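Local atomic coordinates of Sn-glycerol-3-phosphate ABC transporter substrate-binding protein UspB (Mycobacterium tuberculosis, PDB entry 4MFI), a protein that serves as the substrate-binding subunit of an ABC transporter, with specificity for glycerophosphocholine, which it probably delivers to the membrane components for uptake. Residues A[74-77]-A[78-82]; A[102-105]-A[106-110]. All blocks are in the same frame, centred on the assembly; numbering follows the deposited sequence.

Interaction 1: residues A[74-77]-A[78-82]; sequences AGKD and YDEVA
Asp77 caps the start of helix 78-88 by accepting the backbone N-H of Glu80. The 2.9 Å bond from Glu80 N to Asp77 OD1 meets the oxygen nearly along its C-O axis. CG of Asp77 sits between its own backbone N and carbonyl carbon (chi1 61°), a rotation that folds the carboxylate back over the first helical turn. Glu80 answers in the reverse direction: its extended side chain accepts Lys76 N at OE1, 2.9 Å away and almost straight (N-H...O 174°), with the donor well above the carboxylate plane. This resembles a capping box, except that the glutamate takes the N-H of the residue before the N-cap. Its other oxygen, OE2, lies 3.5 Å from Lys76 CG, where the two chains slant past each other; Lys76 NZ remains 4.7 Å from OE2, so the charges are near but not in contact. Gly75, extended with positive phi (154°), runs beside the same carboxylate, its CA 3.5 Å from OE1.

Behind the cap, the first regular helical bond runs from Val81 N to Asp77 O at 3.2 Å, while Val81 CG2 packs on Ala74 CB at 4.0 Å. Two waters link Asp77 OD2 to Asp79 OD2, each making one good and one weak bond, and so bridge two carboxylates of like charge. The N-H groups of the helix start probably stabilise this cluster of negative charge. Asp79 OD1 faces elsewhere, held by Trp104 NE1 and Arg103 NH2.

The turn thus carries the chain from strand 69-73 into helix 78-88. Ala74 keeps a backbone link to Ser43 at the end of the neighbouring parallel strand 39-43, Val81 rests on strand 97-101, and Ala82 packs against helix 104-110.

Interaction 2: residues A[102-105]-A[106-110]; sequences DRWW and FHFAL
On helix 104-110, Trp104, His107 and Phe108 build an aromatic cluster along one flank of the first turns. Trp104 and His107 point the same way and form a T-shaped pair: the benzo edge of the indole is directed at the imidazole face, with the planes at 89° and CZ3 3.7 Å from His107 CD2. Phe108 meets the same indole differently, its CE2 3.7 Å from Trp104 CE3; the rings are tilted by 25° but slid so far apart that they barely overlap. His107 CD2 closes the cluster by lying over the centre of the Phe108 ring.

Trp105 leads off to another side of the helix. Its CG lies between the backbone N and the carbonyl carbon (chi1 81°), laying the indole beneath the next residue, so that Phe106 CB forms a CH-pi contact 4.1 Å from the centroid of the six-membered ring. The Phe106 ring then turns its edge toward that face, while Ala109 CB reaches Trp105 CZ3 at 3.9 Å, one turn on. Backbone bonds from Phe108 N to Trp104 O (3.2 Å) and from Ala109 N to Trp105 O (2.8 Å) set this spacing.

Outside the helix, Trp105 packs edge-to-face with Tyr139, Phe106 stacks with Phe387, and Phe108 meets Phe85 edge-to-face. The i, i+3 and i+4 spacing puts Trp104, His107 and Phe108 on one side of a short helix that follows strand 97-101 in the alpha/beta fold of a periplasmic-type binding protein.

Both interactions lie at the start of a helix that follows a parallel strand of the same sheet, yet their chemistry differs. Interaction 1 is mainly polar, a capping turn with charged groups and waters toward the surface and only Ala74 and Val81 buried among the touching residues. Interaction 2 is mainly aromatic, with Trp105, Phe106 and Phe108 buried and His107 exposed. The two meet directly: Asp79 OD1 is 2.8 Å from Trp104 NE1, a probable hydrogen bond, and 3.0 Å from Arg103 NH2, a salt bridge. Beside this polar clasp, Ala82 CB packs 3.3 Å from Trp104 CD2, so helices 78-88 and 104-110 are joined by both kinds of contact.

Interaction 1: residues A[74-77]-A[78-82]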
ATOM      1  N   ALA A  74     -10.807  15.337  -7.686  1.00 16.81           N
ATOM      2  CA  ALA A  74     -11.740  14.291  -8.086  1.00 15.80           C
ATOM      3  C   ALA A  74     -12.316  13.535  -6.893  1.00 15.38           C
ATOM      4  O   ALA A  74     -13.055  12.563  -7.061  1.00 17.27           O
ATOM      5  CB  ALA A  74     -11.056  13.326  -9.053  1.00 14.30           C
ATOM      6  N   GLY A  75     -11.993  13.975  -5.683  1.00 15.85           N
ATOM      7  CA  GLY A  75     -12.534  13.320  -4.504  1.00 18.08           C
ATOM      8  C   GLY A  75     -11.650  13.476  -3.286  1.00 16.30           C
ATOM      9  O   GLY A  75     -10.478  13.823  -3.408  1.00 18.67           O
ATOM     10  N   LYS A  76     -12.209  13.218  -2.109  1.00 16.02           N
ATOM     11  CA  LYS A  76     -11.444  13.354  -0.874  1.00 17.47           C
ATOM     12  C   LYS A  76     -10.583  12.116  -0.599  1.00 15.48           C
ATOM     13  O   LYS A  76      -9.659  12.157   0.215  1.00 16.56           O
ATOM     14  CB  LYS A  76     -12.367  13.635   0.313  1.00 21.14           C
ATOM     15  CG  LYS A  76     -13.075  12.402   0.850  1.00 26.57           C
ATOM     16  CD  LYS A  76     -13.800  12.691   2.154  1.00 32.30           C
ATOM     17  CE  LYS A  76     -14.214  11.398   2.832  1.00 36.32           C
ATOM     18  NZ  LYS A  76     -15.020  11.642   4.062  1.00 38.38           N
ATOM     19  N   ASP A  77     -10.893  11.018  -1.282  1.00 13.53           N
ATOM     20  CA  ASP A  77     -10.136   9.779  -1.124  1.00 12.19           C
ATOM     21  C   ASP A  77     -10.216   8.941  -2.395  1.00 10.38           C
ATOM     22  O   ASP A  77     -10.895   9.331  -3.358  1.00 10.58           O
ATOM     23  CB  ASP A  77     -10.597   8.985   0.115  1.00 13.35           C
ATOM     24  CG  ASP A  77     -12.063   8.567   0.059  1.00 15.91           C
ATOM     25  OD1 ASP A  77     -12.618   8.373  -1.041  1.00 16.05           O
ATOM     26  OD2 ASP A  77     -12.663   8.395   1.141  1.00 21.04           O
ATOM     27  N   TYR A  78      -9.541   7.795  -2.397  1.00  9.89           N
ATOM     28  CA  TYR A  78      -9.474   6.957  -3.587  1.00  8.81           C
ATOM     29  C   TYR A  78     -10.836   6.403  -3.981  1.00  8.42           C
ATOM     30  O   TYR A  78     -11.110   6.230  -5.168  1.00 10.17           O
ATOM     31  CB  TYR A  78      -8.481   5.812  -3.386  1.00 10.16           C
ATOM     32  CG  TYR A  78      -7.061   6.257  -3.125  1.00 10.78           C
ATOM     33  CD1 TYR A  78      -6.503   7.333  -3.812  1.00 12.52           C
ATOM     34  CD2 TYR A  78      -6.272   5.596  -2.191  1.00 11.19           C
ATOM     35  CE1 TYR A  78      -5.199   7.732  -3.576  1.00 13.79           C
ATOM     36  CE2 TYR A  78      -4.973   5.987  -1.948  1.00 11.81           C
ATOM     37  CZ  TYR A  78      -4.437   7.055  -2.643  1.00 13.81           C
ATOM     38  OH  TYR A  78      -3.137   7.449  -2.403  1.00 15.97           O
ATOM     39  N   ASP A  79     -11.677   6.106  -2.991  1.00  9.36           N
ATOM     40  CA  ASP A  79     -13.009   5.585  -3.270  1.00 11.01           C
ATOM     41  C   ASP A  79     -13.833   6.601  -4.051  1.00 10.16           C
ATOM     42  O   ASP A  79     -14.543   6.246  -4.994  1.00 10.76           O
ATOM     43  CB  ASP A  79     -13.737   5.215  -1.974  1.00 12.52           C
ATOM     44  CG  ASP A  79     -13.229   3.921  -1.352  1.00 13.13           C
ATOM     45  OD1 ASP A  79     -12.857   2.993  -2.095  1.00 11.70           O
ATOM     46  OD2 ASP A  79     -13.236   3.820  -0.105  1.00 15.81           O
ATOM     47  N   GLU A  80     -13.726   7.871  -3.669  1.00  9.87           N
ATOM     48  CA  GLU A  80     -14.480   8.922  -4.343  1.00 10.77           C
ATOM     49  C   GLU A  80     -13.982   9.151  -5.767  1.00  9.75           C
ATOM     50  O   GLU A  80     -14.784   9.376  -6.678  1.00 11.38           O
ATOM     51  CB  GLU A  80     -14.458  10.221  -3.534  1.00 12.65           C
ATOM     52  CG  GLU A  80     -15.238  10.132  -2.233  1.00 15.91           C
ATOM     53  CD  GLU A  80     -15.460  11.484  -1.591  1.00 19.64           C
ATOM     54  OE1 GLU A  80     -14.983  12.505  -2.150  1.00 19.28           O
ATOM     55  OE2 GLU A  80     -16.115  11.523  -0.525  1.00 24.09           O
ATOM     56  N   VAL A  81     -12.668   9.086  -5.970  1.00  9.95           N
ATOM     57  CA  VAL A  81     -12.132   9.219  -7.322  1.00  9.65           C
ATOM     58  C   VAL A  81     -12.680   8.105  -8.203  1.00  8.74           C
ATOM     59  O   VAL A  81     -13.074   8.342  -9.346  1.00 10.03           O
ATOM     60  CB  VAL A  81     -10.596   9.193  -7.339  1.00  9.92           C
ATOM     61  CG1 VAL A  81     -10.074   9.233  -8.769  1.00  9.50           C
ATOM     62  CG2 VAL A  81     -10.045  10.366  -6.543  1.00 12.73           C
ATOM     63  N   ALA A  82     -12.719   6.891  -7.661  1.00  9.05           N
ATOM     64  CA  ALA A  82     -13.209   5.749  -8.415  1.00  8.95           C
ATOM     65  C   ALA A  82     -14.668   5.936  -8.849  1.00  8.97           C
ATOM     66  O   ALA A  82     -15.016   5.622  -9.991  1.00  9.52           O
ATOM     67  CB  ALA A  82     -13.036   4.470  -7.619  1.00 10.96           C
TER
HETATM   68  O   HOH W   1     -14.857   6.545   1.047  1.00 36.58           O
HETATM   69  O   HOH W   2     -11.602   5.253   1.719  1.00 41.01           O

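Interaction 2: residues A[102-105]-A[106-110]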
ATOM      1  N   ASP A 102      -4.920   0.438  -4.986  1.00  5.79           N
ATOM      2  CA  ASP A 102      -4.508  -0.956  -5.127  1.00  5.03           C
ATOM      3  C   ASP A 102      -5.640  -1.945  -5.406  1.00  4.64           C
ATOM      4  O   ASP A 102      -5.379  -3.053  -5.866  1.00  5.81           O
ATOM      5  CB  ASP A 102      -3.667  -1.408  -3.915  1.00  5.67           C
ATOM      6  CG  ASP A 102      -4.385  -1.262  -2.573  1.00  7.38           C
ATOM      7  OD1 ASP A 102      -5.379  -0.517  -2.468  1.00  8.79           O
ATOM      8  OD2 ASP A 102      -3.917  -1.884  -1.590  1.00  7.67           O
ATOM      9  N   ARG A 103      -6.882  -1.539  -5.145  1.00  5.49           N
ATOM     10  CA  ARG A 103      -8.044  -2.400  -5.357  1.00  7.07           C
ATOM     11  C   ARG A 103      -8.826  -1.957  -6.583  1.00  6.87           C
ATOM     12  O   ARG A 103      -9.328  -2.774  -7.352  1.00  9.63           O
ATOM     13  CB  ARG A 103      -8.964  -2.363  -4.133  1.00  6.96           C
ATOM     14  CG  ARG A 103      -8.272  -2.713  -2.823  1.00  8.51           C
ATOM     15  CD  ARG A 103      -9.006  -2.126  -1.626  1.00  9.04           C
ATOM     16  NE  ARG A 103      -9.268  -0.700  -1.825  1.00  8.10           N
ATOM     17  CZ  ARG A 103     -10.337  -0.052  -1.370  1.00  7.83           C
ATOM     18  NH1 ARG A 103     -11.260  -0.692  -0.650  1.00  8.99           N
ATOM     19  NH2 ARG A 103     -10.484   1.241  -1.639  1.00 10.36           N
ATOM     20  N   TRP A 104      -8.928  -0.651  -6.772  1.00  6.30           N
ATOM     21  CA  TRP A 104      -9.761  -0.138  -7.848  1.00  5.37           C
ATOM     22  C   TRP A 104      -9.150  -0.294  -9.238  1.00  5.93           C
ATOM     23  O   TRP A 104      -9.887  -0.422 -10.215  1.00  7.38           O
ATOM     24  CB  TRP A 104     -10.119   1.324  -7.599  1.00  6.85           C
ATOM     25  CG  TRP A 104     -11.227   1.533  -6.603  1.00  6.19           C
ATOM     26  CD1 TRP A 104     -11.113   2.024  -5.328  1.00  6.83           C
ATOM     27  CD2 TRP A 104     -12.620   1.270  -6.805  1.00  6.95           C
ATOM     28  NE1 TRP A 104     -12.353   2.080  -4.729  1.00  7.93           N
ATOM     29  CE2 TRP A 104     -13.295   1.630  -5.617  1.00  7.17           C
ATOM     30  CE3 TRP A 104     -13.366   0.772  -7.877  1.00  7.96           C
ATOM     31  CZ2 TRP A 104     -14.674   1.505  -5.474  1.00  7.74           C
ATOM     32  CZ3 TRP A 104     -14.737   0.651  -7.737  1.00  9.06           C
ATOM     33  CH2 TRP A 104     -15.378   1.011  -6.540  1.00  8.68           C
ATOM     34  N   TRP A 105      -7.824  -0.282  -9.354  1.00  6.05           N
ATOM     35  CA  TRP A 105      -7.249  -0.334 -10.699  1.00  6.63           C
ATOM     36  C   TRP A 105      -7.661  -1.612 -11.435  1.00  6.18           C
ATOM     37  O   TRP A 105      -8.016  -1.554 -12.616  1.00  7.06           O
ATOM     38  CB  TRP A 105      -5.725  -0.115 -10.706  1.00  5.95           C
ATOM     39  CG  TRP A 105      -4.907  -1.335 -10.374  1.00  4.29           C
ATOM     40  CD1 TRP A 105      -4.319  -1.621  -9.176  1.00  5.91           C
ATOM     41  CD2 TRP A 105      -4.571  -2.418 -11.257  1.00  4.67           C
ATOM     42  NE1 TRP A 105      -3.647  -2.815  -9.255  1.00  5.54           N
ATOM     43  CE2 TRP A 105      -3.784  -3.326 -10.520  1.00  5.75           C
ATOM     44  CE3 TRP A 105      -4.861  -2.707 -12.597  1.00  5.93           C
ATOM     45  CZ2 TRP A 105      -3.289  -4.509 -11.071  1.00  5.98           C
ATOM     46  CZ3 TRP A 105      -4.366  -3.888 -13.151  1.00  6.61           C
ATOM     47  CH2 TRP A 105      -3.588  -4.773 -12.386  1.00  6.50           C
ATOM     48  N   PHE A 106      -7.658  -2.751 -10.740  1.00  6.00           N
ATOM     49  CA  PHE A 106      -7.994  -4.010 -11.409  1.00  5.42           C
ATOM     50  C   PHE A 106      -9.474  -4.056 -11.759  1.00  6.21           C
ATOM     51  O   PHE A 106      -9.848  -4.579 -12.809  1.00  7.21           O
ATOM     52  CB  PHE A 106      -7.610  -5.230 -10.571  1.00  7.42           C
ATOM     53  CG  PHE A 106      -7.924  -6.546 -11.241  1.00  7.62           C
ATOM     54  CD1 PHE A 106      -7.059  -7.081 -12.183  1.00  9.73           C
ATOM     55  CD2 PHE A 106      -9.085  -7.244 -10.929  1.00  8.85           C
ATOM     56  CE1 PHE A 106      -7.343  -8.292 -12.805  1.00  9.67           C
ATOM     57  CE2 PHE A 106      -9.375  -8.451 -11.551  1.00 10.53           C
ATOM     58  CZ  PHE A 106      -8.504  -8.976 -12.490  1.00 10.58           C
ATOM     59  N   HIS A 107     -10.318  -3.525 -10.877  1.00  6.47           N
ATOM     60  CA  HIS A 107     -11.740  -3.432 -11.173  1.00  6.30           C
ATOM     61  C   HIS A 107     -11.972  -2.772 -12.530  1.00  7.56           C
ATOM     62  O   HIS A 107     -12.734  -3.270 -13.368  1.00  8.54           O
ATOM     63  CB  HIS A 107     -12.463  -2.647 -10.088  1.00  7.28           C
ATOM     64  CG  HIS A 107     -13.863  -2.297 -10.452  1.00  7.41           C
ATOM     65  ND1 HIS A 107     -14.909  -3.187 -10.330  1.00  9.66           N
ATOM     66  CD2 HIS A 107     -14.389  -1.162 -10.974  1.00  8.21           C
ATOM     67  CE1 HIS A 107     -16.022  -2.608 -10.742  1.00 10.18           C
ATOM     68  NE2 HIS A 107     -15.733  -1.382 -11.144  1.00 10.39           N
ATOM     69  N   PHE A 108     -11.296  -1.655 -12.762  1.00  7.60           N
ATOM     70  CA  PHE A 108     -11.439  -0.966 -14.037  1.00  7.39           C
ATOM     71  C   PHE A 108     -10.701  -1.648 -15.193  1.00  7.29           C
ATOM     72  O   PHE A 108     -11.219  -1.696 -16.308  1.00  9.01           O
ATOM     73  CB  PHE A 108     -11.030   0.501 -13.893  1.00  6.94           C
ATOM     74  CG  PHE A 108     -11.983   1.298 -13.052  1.00  6.78           C
ATOM     75  CD1 PHE A 108     -13.284   1.519 -13.484  1.00  8.34           C
ATOM     76  CD2 PHE A 108     -11.593   1.808 -11.821  1.00  7.81           C
ATOM     77  CE1 PHE A 108     -14.175   2.253 -12.714  1.00  8.84           C
ATOM     78  CE2 PHE A 108     -12.483   2.542 -11.039  1.00  8.45           C
ATOM     79  CZ  PHE A 108     -13.777   2.761 -11.488  1.00  7.66           C
ATOM     80  N   ALA A 109      -9.504  -2.175 -14.936  1.00  7.15           N
ATOM     81  CA  ALA A 109      -8.758  -2.878 -15.978  1.00  8.10           C
ATOM     82  C   ALA A 109      -9.547  -4.075 -16.506  1.00  8.78           C
ATOM     83  O   ALA A 109      -9.639  -4.284 -17.719  1.00  9.97           O
ATOM     84  CB  ALA A 109      -7.403  -3.330 -15.465  1.00  8.14           C
ATOM     85  N   LEU A 110     -10.125  -4.852 -15.592  1.00  8.26           N
ATOM     86  CA  LEU A 110     -10.903  -6.027 -15.978  1.00  9.12           C
ATOM     87  C   LEU A 110     -12.114  -5.647 -16.824  1.00 11.05           C
ATOM     88  O   LEU A 110     -12.518  -6.395 -17.724  1.00 13.51           O
ATOM     89  CB  LEU A 110     -11.358  -6.794 -14.733  1.00 10.22           C
ATOM     90  CG  LEU A 110     -12.153  -8.074 -14.988  1.00 10.64           C
ATOM     91  CD1 LEU A 110     -11.290  -9.088 -15.702  1.00 14.16           C
ATOM     92  CD2 LEU A 110     -12.676  -8.645 -13.686  1.00 12.85           C
TER